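Local atomic coordinates of glyoxalase family protein (Bacillus cereus, PDB entry 1ZSW), a protein that binds a zinc ion and belongs to the glyoxalase/bleomycin resistance/dioxygenase superfamily, though its reaction has not been established. Residues V37-Y48 against F143-L151; T99-P110 against I178-R189. All coordinates share one frame; numbering follows the deposited sequence.

Contact 1 of 2, residues V37-Y48 against F143-L151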
loop_
_atom_site.group_PDB
_atom_site.type_symbol
_atom_site.label_atom_id
_atom_site.label_comp_id
_atom_site.label_asym_id
_atom_site.label_seq_id
_atom_site.Cartn_x
_atom_site.Cartn_y
_atom_site.Cartn_z
ATOM N N VAL A 37 11.036 1.646 0.882
ATOM C CA VAL A 37 12.360 2.161 0.563
ATOM C C VAL A 37 13.131 1.110 -0.222
ATOM O O VAL A 37 13.160 -0.061 0.180
ATOM C CB VAL A 37 13.088 2.476 1.862
ATOM C CG1 VAL A 37 14.579 2.860 1.613
ATOM C CG2 VAL A 37 12.377 3.623 2.610
ATOM N N THR A 38 13.731 1.547 -1.341
ATOM C CA THR A 38 14.640 0.723 -2.173
ATOM C C THR A 38 16.011 1.378 -2.224
ATOM O O THR A 38 16.134 2.595 -2.146
ATOM C CB THR A 38 14.103 0.485 -3.613
ATOM O OG1 THR A 38 14.957 -0.437 -4.305
ATOM C CG2 THR A 38 14.037 1.761 -4.425
ATOM N N LYS A 39 17.052 0.546 -2.356
ATOM C CA LYS A 39 18.402 1.077 -2.509
ATOM C C LYS A 39 18.743 1.349 -3.976
ATOM O O LYS A 39 19.671 2.137 -4.272
ATOM C CB LYS A 39 19.395 0.039 -1.952
ATOM C CG LYS A 39 20.769 0.618 -1.709
ATOM C CD LYS A 39 21.693 -0.432 -1.104
ATOM C CE LYS A 39 23.131 0.093 -1.024
ATOM N NZ LYS A 39 23.356 1.178 -0.019
ATOM N N ASN A 40 18.031 0.701 -4.905
ATOM C CA ASN A 40 18.445 0.694 -6.315
ATOM C C ASN A 40 17.247 0.696 -7.238
ATOM O O ASN A 40 16.582 -0.300 -7.363
ATOM C CB ASN A 40 19.316 -0.530 -6.593
ATOM C CG ASN A 40 19.956 -0.501 -7.985
ATOM O OD1 ASN A 40 19.304 -0.723 -8.997
ATOM N ND2 ASN A 40 21.247 -0.206 -8.021
ATOM N N ALA A 41 16.974 1.835 -7.873
ATOM C CA ALA A 41 15.821 1.976 -8.755
ATOM C C ALA A 41 15.867 1.057 -9.965
ATOM O O ALA A 41 14.828 0.551 -10.362
ATOM C CB ALA A 41 15.631 3.446 -9.196
ATOM N N ASN A 42 17.043 0.853 -10.559
ATOM C CA ASN A 42 17.140 -0.062 -11.714
ATOM C C ASN A 42 16.649 -1.471 -11.378
ATOM O O ASN A 42 15.853 -2.045 -12.117
ATOM C CB ASN A 42 18.572 -0.120 -12.276
ATOM C CG ASN A 42 19.031 1.212 -12.878
ATOM O OD1 ASN A 42 18.225 2.054 -13.228
ATOM N ND2 ASN A 42 20.341 1.394 -12.979
ATOM N N GLU A 43 17.085 -2.005 -10.240
ATOM C CA GLU A 43 16.706 -3.363 -9.827
ATOM C C GLU A 43 15.245 -3.396 -9.361
ATOM O O GLU A 43 14.528 -4.373 -9.582
ATOM C CB GLU A 43 17.654 -3.865 -8.735
ATOM C CG GLU A 43 19.093 -4.036 -9.236
ATOM C CD GLU A 43 20.115 -4.145 -8.121
ATOM O OE1 GLU A 43 19.776 -3.869 -6.948
ATOM O OE2 GLU A 43 21.281 -4.494 -8.424
ATOM N N ASN A 44 14.815 -2.298 -8.740
ATOM C CA ASN A 44 13.441 -2.181 -8.264
ATOM C C ASN A 44 12.467 -2.153 -9.431
ATOM O O ASN A 44 11.496 -2.898 -9.465
ATOM C CB ASN A 44 13.313 -0.927 -7.375
ATOM C CG ASN A 44 11.913 -0.762 -6.821
ATOM O OD1 ASN A 44 11.508 -1.465 -5.888
ATOM N ND2 ASN A 44 11.173 0.164 -7.388
ATOM N N ASN A 45 12.791 -1.337 -10.437
ATOM C CA ASN A 45 12.017 -1.273 -11.662
ATOM C C ASN A 45 11.948 -2.629 -12.367
ATOM O O ASN A 45 10.881 -3.037 -12.782
ATOM C CB ASN A 45 12.612 -0.195 -12.584
ATOM C CG ASN A 45 11.875 -0.064 -13.924
ATOM O OD1 ASN A 45 12.437 -0.402 -14.978
ATOM N ND2 ASN A 45 10.638 0.422 -13.894
ATOM N N HIS A 46 13.075 -3.333 -12.446
ATOM C CA HIS A 46 13.052 -4.611 -13.103
ATOM C C HIS A 46 12.096 -5.555 -12.363
ATOM O O HIS A 46 11.258 -6.212 -12.972
ATOM C CB HIS A 46 14.445 -5.227 -13.223
ATOM C CG HIS A 46 14.411 -6.579 -13.863
ATOM N ND1 HIS A 46 14.203 -6.752 -15.216
ATOM C CD2 HIS A 46 14.493 -7.822 -13.327
ATOM C CE1 HIS A 46 14.177 -8.047 -15.489
ATOM N NE2 HIS A 46 14.356 -8.715 -14.363
ATOM N N PHE A 47 12.167 -5.585 -11.039
ATOM C CA PHE A 47 11.331 -6.524 -10.317
ATOM C C PHE A 47 9.848 -6.233 -10.402
ATOM O O PHE A 47 9.040 -7.141 -10.706
ATOM C CB PHE A 47 11.754 -6.569 -8.838
ATOM C CG PHE A 47 11.115 -7.687 -8.084
ATOM C CD1 PHE A 47 11.603 -8.985 -8.189
ATOM C CD2 PHE A 47 10.012 -7.451 -7.289
ATOM C CE1 PHE A 47 11.000 -10.022 -7.480
ATOM C CE2 PHE A 47 9.397 -8.475 -6.566
ATOM C CZ PHE A 47 9.904 -9.772 -6.654
ATOM N N TYR A 48 9.462 -4.969 -10.148
ATOM C CA TYR A 48 8.016 -4.669 -10.041
ATOM C C TYR A 48 7.326 -4.565 -11.395
ATOM O O TYR A 48 6.161 -4.909 -11.535
ATOM C CB TYR A 48 7.752 -3.438 -9.105
ATOM C CG TYR A 48 8.078 -3.888 -7.710
ATOM C CD1 TYR A 48 9.372 -3.749 -7.208
ATOM C CD2 TYR A 48 7.141 -4.604 -6.980
ATOM C CE1 TYR A 48 9.734 -4.285 -5.928
ATOM C CE2 TYR A 48 7.474 -5.127 -5.716
ATOM C CZ TYR A 48 8.766 -4.970 -5.222
ATOM O OH TYR A 48 9.076 -5.532 -3.978
ATOM N N PHE A 143 6.314 -14.646 -1.151
ATOM C CA PHE A 143 7.574 -14.404 -1.846
ATOM C C PHE A 143 8.274 -13.142 -1.306
ATOM O O PHE A 143 7.710 -12.437 -0.472
ATOM C CB PHE A 143 7.355 -14.324 -3.379
ATOM C CG PHE A 143 6.566 -13.110 -3.839
ATOM C CD1 PHE A 143 7.235 -12.061 -4.435
ATOM C CD2 PHE A 143 5.189 -13.072 -3.740
ATOM C CE1 PHE A 143 6.522 -10.948 -4.925
ATOM C CE2 PHE A 143 4.447 -11.949 -4.201
ATOM C CZ PHE A 143 5.141 -10.900 -4.807
ATOM N N GLU A 144 9.514 -12.916 -1.706
ATOM C CA GLU A 144 10.284 -11.740 -1.286
ATOM C C GLU A 144 11.010 -11.140 -2.464
ATOM O O GLU A 144 11.437 -11.860 -3.378
ATOM C CB GLU A 144 11.319 -12.114 -0.231
ATOM C CG GLU A 144 10.760 -12.694 1.012
ATOM C CD GLU A 144 11.802 -12.876 2.127
ATOM O OE1 GLU A 144 12.946 -12.384 2.034
ATOM O OE2 GLU A 144 11.416 -13.515 3.110
ATOM N N ASP A 145 11.206 -9.827 -2.441
ATOM C CA ASP A 145 12.124 -9.239 -3.384
ATOM C C ASP A 145 13.561 -9.378 -2.892
ATOM O O ASP A 145 13.810 -9.899 -1.782
ATOM C CB ASP A 145 11.729 -7.802 -3.819
ATOM C CG ASP A 145 12.042 -6.752 -2.807
ATOM O OD1 ASP A 145 12.732 -7.012 -1.790
ATOM O OD2 ASP A 145 11.580 -5.597 -3.048
ATOM N N ALA A 146 14.507 -8.929 -3.699
ATOM C CA ALA A 146 15.931 -9.077 -3.366
ATOM C C ALA A 146 16.392 -8.277 -2.140
ATOM O O ALA A 146 17.480 -8.522 -1.598
ATOM C CB ALA A 146 16.781 -8.696 -4.580
ATOM N N GLU A 147 15.567 -7.310 -1.714
ATOM C CA GLU A 147 15.878 -6.414 -0.601
ATOM C C GLU A 147 15.261 -6.875 0.722
ATOM O O GLU A 147 15.360 -6.181 1.754
ATOM C CB GLU A 147 15.343 -5.028 -0.956
ATOM C CG GLU A 147 15.977 -4.530 -2.264
ATOM C CD GLU A 147 15.915 -3.037 -2.428
ATOM O OE1 GLU A 147 16.941 -2.348 -2.208
ATOM O OE2 GLU A 147 14.829 -2.579 -2.809
ATOM N N GLY A 148 14.575 -8.013 0.677
ATOM C CA GLY A 148 13.989 -8.577 1.878
ATOM C C GLY A 148 12.567 -8.115 2.145
ATOM O O GLY A 148 12.033 -8.374 3.213
ATOM N N LEU A 149 11.971 -7.403 1.190
ATOM C CA LEU A 149 10.549 -7.075 1.326
ATOM C C LEU A 149 9.711 -8.326 1.178
ATOM O O LEU A 149 9.856 -9.065 0.193
ATOM C CB LEU A 149 10.138 -5.997 0.287
ATOM C CG LEU A 149 8.635 -5.630 0.348
ATOM C CD1 LEU A 149 8.303 -4.911 1.629
ATOM C CD2 LEU A 149 8.332 -4.658 -0.838
ATOM N N ARG A 150 8.790 -8.533 2.128
ATOM C CA ARG A 150 7.947 -9.708 2.131
ATOM C C ARG A 150 6.606 -9.400 1.526
ATOM O O ARG A 150 5.945 -8.417 1.942
ATOM C CB ARG A 150 7.788 -10.267 3.566
ATOM C CG ARG A 150 9.136 -10.783 4.134
ATOM C CD ARG A 150 9.044 -10.930 5.654
ATOM N NE ARG A 150 9.300 -9.645 6.325
ATOM C CZ ARG A 150 9.258 -9.480 7.647
ATOM N NH1 ARG A 150 8.960 -10.508 8.443
ATOM N NH2 ARG A 150 9.524 -8.297 8.172
ATOM N N LEU A 151 6.234 -10.215 0.523
ATOM C CA LEU A 151 4.939 -10.152 -0.143
ATOM C C LEU A 151 4.216 -11.490 -0.190
ATOM O O LEU A 151 4.821 -12.534 0.080
ATOM C CB LEU A 151 5.100 -9.594 -1.593
ATOM C CG LEU A 151 5.843 -8.260 -1.707
ATOM C CD1 LEU A 151 7.286 -8.479 -2.117
ATOM C CD2 LEU A 151 5.142 -7.339 -2.747
#

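Contact 2 of 2, residues T99-P110 against I178-R189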
loop_
_atom_site.group_PDB
_atom_site.type_symbol
_atom_site.label_atom_id
_atom_site.label_comp_id
_atom_site.label_asym_id
_atom_site.label_seq_id
_atom_site.Cartn_x
_atom_site.Cartn_y
_atom_site.Cartn_z
ATOM N N THR A 99 9.786 -5.915 15.423
ATOM C CA THR A 99 8.387 -5.589 15.666
ATOM C C THR A 99 8.141 -4.094 15.462
ATOM O O THR A 99 9.027 -3.347 15.045
ATOM C CB THR A 99 7.914 -6.131 17.042
ATOM O OG1 THR A 99 6.480 -6.046 17.158
ATOM C CG2 THR A 99 8.659 -5.396 18.184
ATOM N N ASN A 100 6.904 -3.674 15.736
ATOM C CA ASN A 100 6.445 -2.305 15.460
ATOM C C ASN A 100 6.780 -1.822 14.057
ATOM O O ASN A 100 7.416 -0.785 13.841
ATOM C CB ASN A 100 6.921 -1.337 16.557
ATOM C CG ASN A 100 6.225 -1.605 17.880
ATOM O OD1 ASN A 100 5.240 -2.339 17.956
ATOM N ND2 ASN A 100 6.721 -0.974 18.927
ATOM N N ALA A 101 6.315 -2.607 13.113
ATOM C CA ALA A 101 6.579 -2.323 11.688
ATOM C C ALA A 101 5.475 -2.926 10.830
ATOM O O ALA A 101 4.783 -3.871 11.228
ATOM C CB ALA A 101 7.890 -2.943 11.277
ATOM N N ILE A 102 5.222 -2.305 9.681
ATOM C CA ILE A 102 4.389 -2.935 8.628
ATOM C C ILE A 102 5.294 -3.971 7.987
ATOM O O ILE A 102 6.412 -3.653 7.563
ATOM C CB ILE A 102 3.936 -1.849 7.603
ATOM C CG1 ILE A 102 3.271 -0.701 8.357
ATOM C CG2 ILE A 102 3.021 -2.502 6.538
ATOM C CD1 ILE A 102 3.177 0.564 7.459
ATOM N N THR A 103 4.832 -5.227 7.909
ATOM C CA THR A 103 5.759 -6.321 7.596
ATOM C C THR A 103 5.448 -7.179 6.359
ATOM O O THR A 103 6.301 -7.951 5.960
ATOM C CB THR A 103 5.967 -7.271 8.834
ATOM O OG1 THR A 103 4.682 -7.657 9.319
ATOM C CG2 THR A 103 6.798 -6.548 9.918
ATOM N N ARG A 104 4.259 -7.081 5.762
ATOM C CA ARG A 104 3.955 -7.923 4.573
ATOM C C ARG A 104 2.905 -7.264 3.716
ATOM O O ARG A 104 1.910 -6.719 4.254
ATOM C CB ARG A 104 3.472 -9.319 5.005
ATOM C CG ARG A 104 3.602 -10.368 3.912
ATOM C CD ARG A 104 2.973 -11.714 4.269
ATOM N NE ARG A 104 3.250 -12.199 5.635
ATOM C CZ ARG A 104 4.235 -13.040 5.956
ATOM N NH1 ARG A 104 5.082 -13.483 5.032
ATOM N NH2 ARG A 104 4.381 -13.422 7.223
ATOM N N ILE A 105 3.107 -7.327 2.390
ATOM C CA ILE A 105 2.144 -6.805 1.438
ATOM C C ILE A 105 1.429 -7.947 0.737
ATOM O O ILE A 105 2.061 -8.709 0.018
ATOM C CB ILE A 105 2.832 -5.969 0.355
ATOM C CG1 ILE A 105 3.755 -4.938 0.986
ATOM C CG2 ILE A 105 1.765 -5.282 -0.531
ATOM C CD1 ILE A 105 4.606 -4.197 -0.091
ATOM N N GLY A 106 0.120 -8.039 0.942
ATOM C CA GLY A 106 -0.718 -9.010 0.233
ATOM C C GLY A 106 -1.159 -8.459 -1.118
ATOM O O GLY A 106 -1.581 -7.305 -1.210
ATOM N N LEU A 107 -1.092 -9.282 -2.159
ATOM C CA LEU A 107 -1.470 -8.844 -3.528
ATOM C C LEU A 107 -2.457 -9.878 -4.072
ATOM O O LEU A 107 -2.152 -11.085 -4.057
ATOM C CB LEU A 107 -0.234 -8.781 -4.421
ATOM C CG LEU A 107 0.852 -7.778 -4.019
ATOM C CD1 LEU A 107 2.093 -7.932 -4.887
ATOM C CD2 LEU A 107 0.255 -6.387 -4.130
ATOM N N LEU A 108 -3.622 -9.425 -4.520
ATOM C CA LEU A 108 -4.671 -10.352 -4.995
ATOM C C LEU A 108 -4.372 -10.817 -6.420
ATOM O O LEU A 108 -3.969 -10.025 -7.262
ATOM C CB LEU A 108 -6.036 -9.665 -4.955
ATOM C CG LEU A 108 -6.507 -9.293 -3.547
ATOM C CD1 LEU A 108 -7.677 -8.326 -3.547
ATOM C CD2 LEU A 108 -6.893 -10.589 -2.788
ATOM N N VAL A 109 -4.559 -12.123 -6.656
ATOM C CA VAL A 109 -4.548 -12.710 -8.005
ATOM C C VAL A 109 -5.837 -13.478 -8.189
ATOM O O VAL A 109 -6.455 -13.883 -7.216
ATOM C CB VAL A 109 -3.319 -13.590 -8.292
ATOM C CG1 VAL A 109 -2.063 -12.754 -8.241
ATOM C CG2 VAL A 109 -3.207 -14.816 -7.305
ATOM N N PRO A 110 -6.306 -13.616 -9.445
ATOM C CA PRO A 110 -7.669 -14.127 -9.619
ATOM C C PRO A 110 -7.954 -15.564 -9.158
ATOM O O PRO A 110 -9.013 -15.794 -8.628
ATOM C CB PRO A 110 -7.897 -13.967 -11.123
ATOM C CG PRO A 110 -6.904 -12.862 -11.541
ATOM C CD PRO A 110 -5.703 -13.175 -10.710
ATOM N N ILE A 178 -1.552 -9.526 -11.154
ATOM C CA ILE A 178 -1.833 -8.934 -9.845
ATOM C C ILE A 178 -2.962 -7.925 -9.998
ATOM O O ILE A 178 -2.897 -7.037 -10.879
ATOM C CB ILE A 178 -0.561 -8.285 -9.269
ATOM C CG1 ILE A 178 0.408 -9.399 -8.809
ATOM C CG2 ILE A 178 -0.935 -7.429 -8.050
ATOM C CD1 ILE A 178 1.819 -8.971 -8.738
ATOM N N GLN A 179 -3.988 -8.029 -9.155
ATOM C CA GLN A 179 -5.152 -7.134 -9.253
ATOM C C GLN A 179 -4.955 -5.842 -8.487
ATOM O O GLN A 179 -5.226 -4.742 -9.008
ATOM C CB GLN A 179 -6.437 -7.821 -8.817
ATOM C CG GLN A 179 -6.701 -9.081 -9.638
ATOM C CD GLN A 179 -7.700 -9.930 -8.969
ATOM O OE1 GLN A 179 -7.344 -10.867 -8.259
ATOM N NE2 GLN A 179 -8.961 -9.580 -9.127
ATOM N N GLY A 180 -4.464 -5.972 -7.258
ATOM C CA GLY A 180 -4.196 -4.830 -6.396
ATOM C C GLY A 180 -3.967 -5.423 -5.020
ATOM O O GLY A 180 -3.761 -6.647 -4.889
ATOM N N MET A 181 -4.023 -4.561 -4.013
ATOM C CA MET A 181 -3.680 -4.955 -2.639
ATOM C C MET A 181 -4.770 -5.744 -1.993
ATOM O O MET A 181 -5.945 -5.414 -2.106
ATOM C CB MET A 181 -3.418 -3.702 -1.775
ATOM C CG MET A 181 -2.208 -2.956 -2.316
ATOM S SD MET A 181 -2.096 -1.264 -1.590
ATOM C CE MET A 181 -1.650 -1.803 0.016
ATOM N N GLY A 182 -4.339 -6.743 -1.211
ATOM C CA GLY A 182 -5.243 -7.447 -0.278
ATOM C C GLY A 182 -4.772 -7.237 1.159
ATOM O O GLY A 182 -4.547 -6.098 1.573
ATOM N N SER A 183 -4.622 -8.304 1.939
ATOM C CA SER A 183 -4.205 -8.180 3.329
ATOM C C SER A 183 -2.896 -7.424 3.449
ATOM O O SER A 183 -1.953 -7.732 2.707
ATOM C CB SER A 183 -3.927 -9.580 3.899
ATOM O OG SER A 183 -4.943 -10.479 3.522
ATOM N N VAL A 184 -2.809 -6.508 4.414
ATOM C CA VAL A 184 -1.505 -5.882 4.766
ATOM C C VAL A 184 -1.231 -6.266 6.209
ATOM O O VAL A 184 -2.114 -6.190 7.014
ATOM C CB VAL A 184 -1.551 -4.338 4.606
ATOM C CG1 VAL A 184 -0.263 -3.717 5.123
ATOM C CG2 VAL A 184 -1.698 -3.961 3.089
ATOM N N GLU A 185 -0.007 -6.711 6.472
ATOM C CA GLU A 185 0.363 -7.239 7.809
ATOM C C GLU A 185 1.088 -6.166 8.619
ATOM O O GLU A 185 2.088 -5.557 8.129
ATOM C CB GLU A 185 1.304 -8.407 7.599
ATOM C CG GLU A 185 1.641 -9.172 8.864
ATOM C CD GLU A 185 2.630 -10.255 8.538
ATOM O OE1 GLU A 185 2.173 -11.340 8.042
ATOM O OE2 GLU A 185 3.858 -10.027 8.713
ATOM N N LEU A 186 0.609 -5.980 9.847
ATOM C CA LEU A 186 1.226 -5.056 10.841
ATOM C C LEU A 186 1.734 -5.942 11.992
ATOM O O LEU A 186 0.959 -6.766 12.484
ATOM C CB LEU A 186 0.181 -4.065 11.387
ATOM C CG LEU A 186 -0.598 -3.255 10.341
ATOM C CD1 LEU A 186 -1.529 -2.245 10.965
ATOM C CD2 LEU A 186 0.368 -2.539 9.377
ATOM N N THR A 187 2.977 -5.748 12.394
ATOM C CA THR A 187 3.551 -6.522 13.535
ATOM C C THR A 187 3.746 -5.492 14.655
ATOM O O THR A 187 4.370 -4.451 14.444
ATOM C CB THR A 187 4.871 -7.186 13.116
ATOM O OG1 THR A 187 4.622 -8.119 12.040
ATOM C CG2 THR A 187 5.473 -8.004 14.290
ATOM N N VAL A 188 3.176 -5.754 15.824
ATOM C CA VAL A 188 3.172 -4.763 16.879
ATOM C C VAL A 188 3.459 -5.361 18.266
ATOM O O VAL A 188 3.261 -6.560 18.464
ATOM C CB VAL A 188 1.789 -4.022 16.962
ATOM C CG1 VAL A 188 1.562 -3.197 15.678
ATOM C CG2 VAL A 188 0.616 -5.002 17.178
ATOM N N ARG A 189 3.902 -4.521 19.198
ATOM C CA ARG A 189 4.031 -4.944 20.625
ATOM C C ARG A 189 2.687 -5.047 21.318
ATOM O O ARG A 189 2.477 -5.943 22.166
ATOM C CB ARG A 189 4.901 -3.953 21.397
ATOM C CG ARG A 189 6.355 -3.925 20.954
ATOM C CD ARG A 189 7.262 -4.849 21.848
ATOM N NE ARG A 189 8.678 -4.700 21.489
ATOM C CZ ARG A 189 9.297 -3.526 21.397
ATOM N NH1 ARG A 189 8.644 -2.410 21.693
ATOM N NH2 ARG A 189 10.551 -3.454 21.010
#

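Contact 1 of 2, residues V37-Y48 against F143-L151
With CG of E147 set anti to its carbonyl carbon (chi1 -58°) and the rest of the chain extended, the carboxylate of E147 reaches the end of strand 31-38, where T38 turns OG1 to meet it by placing that hydroxyl opposite its own backbone nitrogen (chi1 -174°). T38 OG1 donates to E147 OE2 over 2.6 Å, on the syn side but tilted from the carboxylate plane. The backbone N of K39 gives a nearly straight bond of 2.9 Å to E147 OE1, on the syn lone pair. Two neighbouring residues thus hold both oxygens and fix the rotation of the group, and R241 adds a salt bridge to OE1, which probably helps keep the glutamate ionised.

The other half of the contact centres on D145. Y48 OH, at the rim of its ring, donates to D145 OD2 over 2.7 Å, approaching from above the carboxylate plane; ring and carboxylate stand 75° apart. L149 CD2 packs against Y48 OH at 3.3 Å. D145 OD1 faces inward to its own turn, accepting from E147 N at 2.9 Å and from L149 N at 3.1 Å, the two donors lying on opposite faces of the carboxylate. CB of D145 sits over one face of the F47 ring, 3.9 Å from its centroid, a CH-pi contact, while CE1 of F143 meets F47 CZ at the ring edge, 4.0 Å away.

D145 therefore shapes its own loop and ties it to helix 41-51. The pattern is an Asx turn within a type I beta turn, D145 to G148, in the hairpin connection between strands 138-144 and 150-155, docked against the first strand and helix of a glyoxalase-superfamily domain.

Contact 2 of 2, residues T99-P110 against I178-R189
T103 OG1 donates to E185 OE2 over 2.6 Å, using the anti lone pair, and T187 OG1 lies 2.8 Å from T103 OG1. The other oxygen, E185 OE1, is bonded by the hydroxyl of Y135. In one of the two conformers modelled for R104, its NE also donates to E185 OE1 over 2.8 Å in a salt bridge, and NH2 adds a weak second bond. In that conformer OE1 lies at the edge of the guanidinium, near its plane, whereas NE stands 44° out of the carboxylate plane, the two flat groups being turned 80° against each other; a bend at chi3 (-44°) brings NE round to the acid.

These groups sit where two antiparallel strands, 101-109 and 180-188, pair near the centre of the molecule. T103 and R104 both face E185 in a classic beta bulge, which is why two consecutive side chains can reach one carboxylate; T103 N also bonds to E185 O. A G1 bulge lies at the start of strand 101-109, where N100 and A101 both face T187, and N100 OD1 there accepts from R189 N at 2.8 Å. The apolar side of the pairing is carried by I102, whose CG1 lies 3.6 Å from L186 CD2, the two side chains running side by side, and whose CG2 touches V184 CG1.

At the far end L108 bonds to both G180 and Q179 through its backbone, and L107 CB rests on I178 CG2 at 3.9 Å. The side chain of Q179 turns to S156 for its strongest polar partner.

With T103 on one oxygen and Y135 on the other, joined by R104 in the conformer described, the buried E185 carboxylate is probably kept ionised and held in one rotation, cross-linking the strands beyond their backbone bonds.

Overall arrangement
The centres of the two contacts lie about 15 Å apart, and their segments alternate along the chain: 37-48, 99-110, 143-151, 178-189. They meet where strand 150-155 runs parallel to strand 101-109 in one mixed sheet, R150 O lying 3.1 Å from I105 N in a probable hydrogen bond. Contact 1 stays within the first glyoxalase-superfamily half and docks a turn on strand 31-38 and helix 41-51. Contact 2 joins the first half to the second. The zinc ligands come from both, H33 from strand 31-38, H246 and E294 from strands 244-251 and 292-300; contact 2, with I102 near H246 and M181 near H33, probably helps keep the halves together.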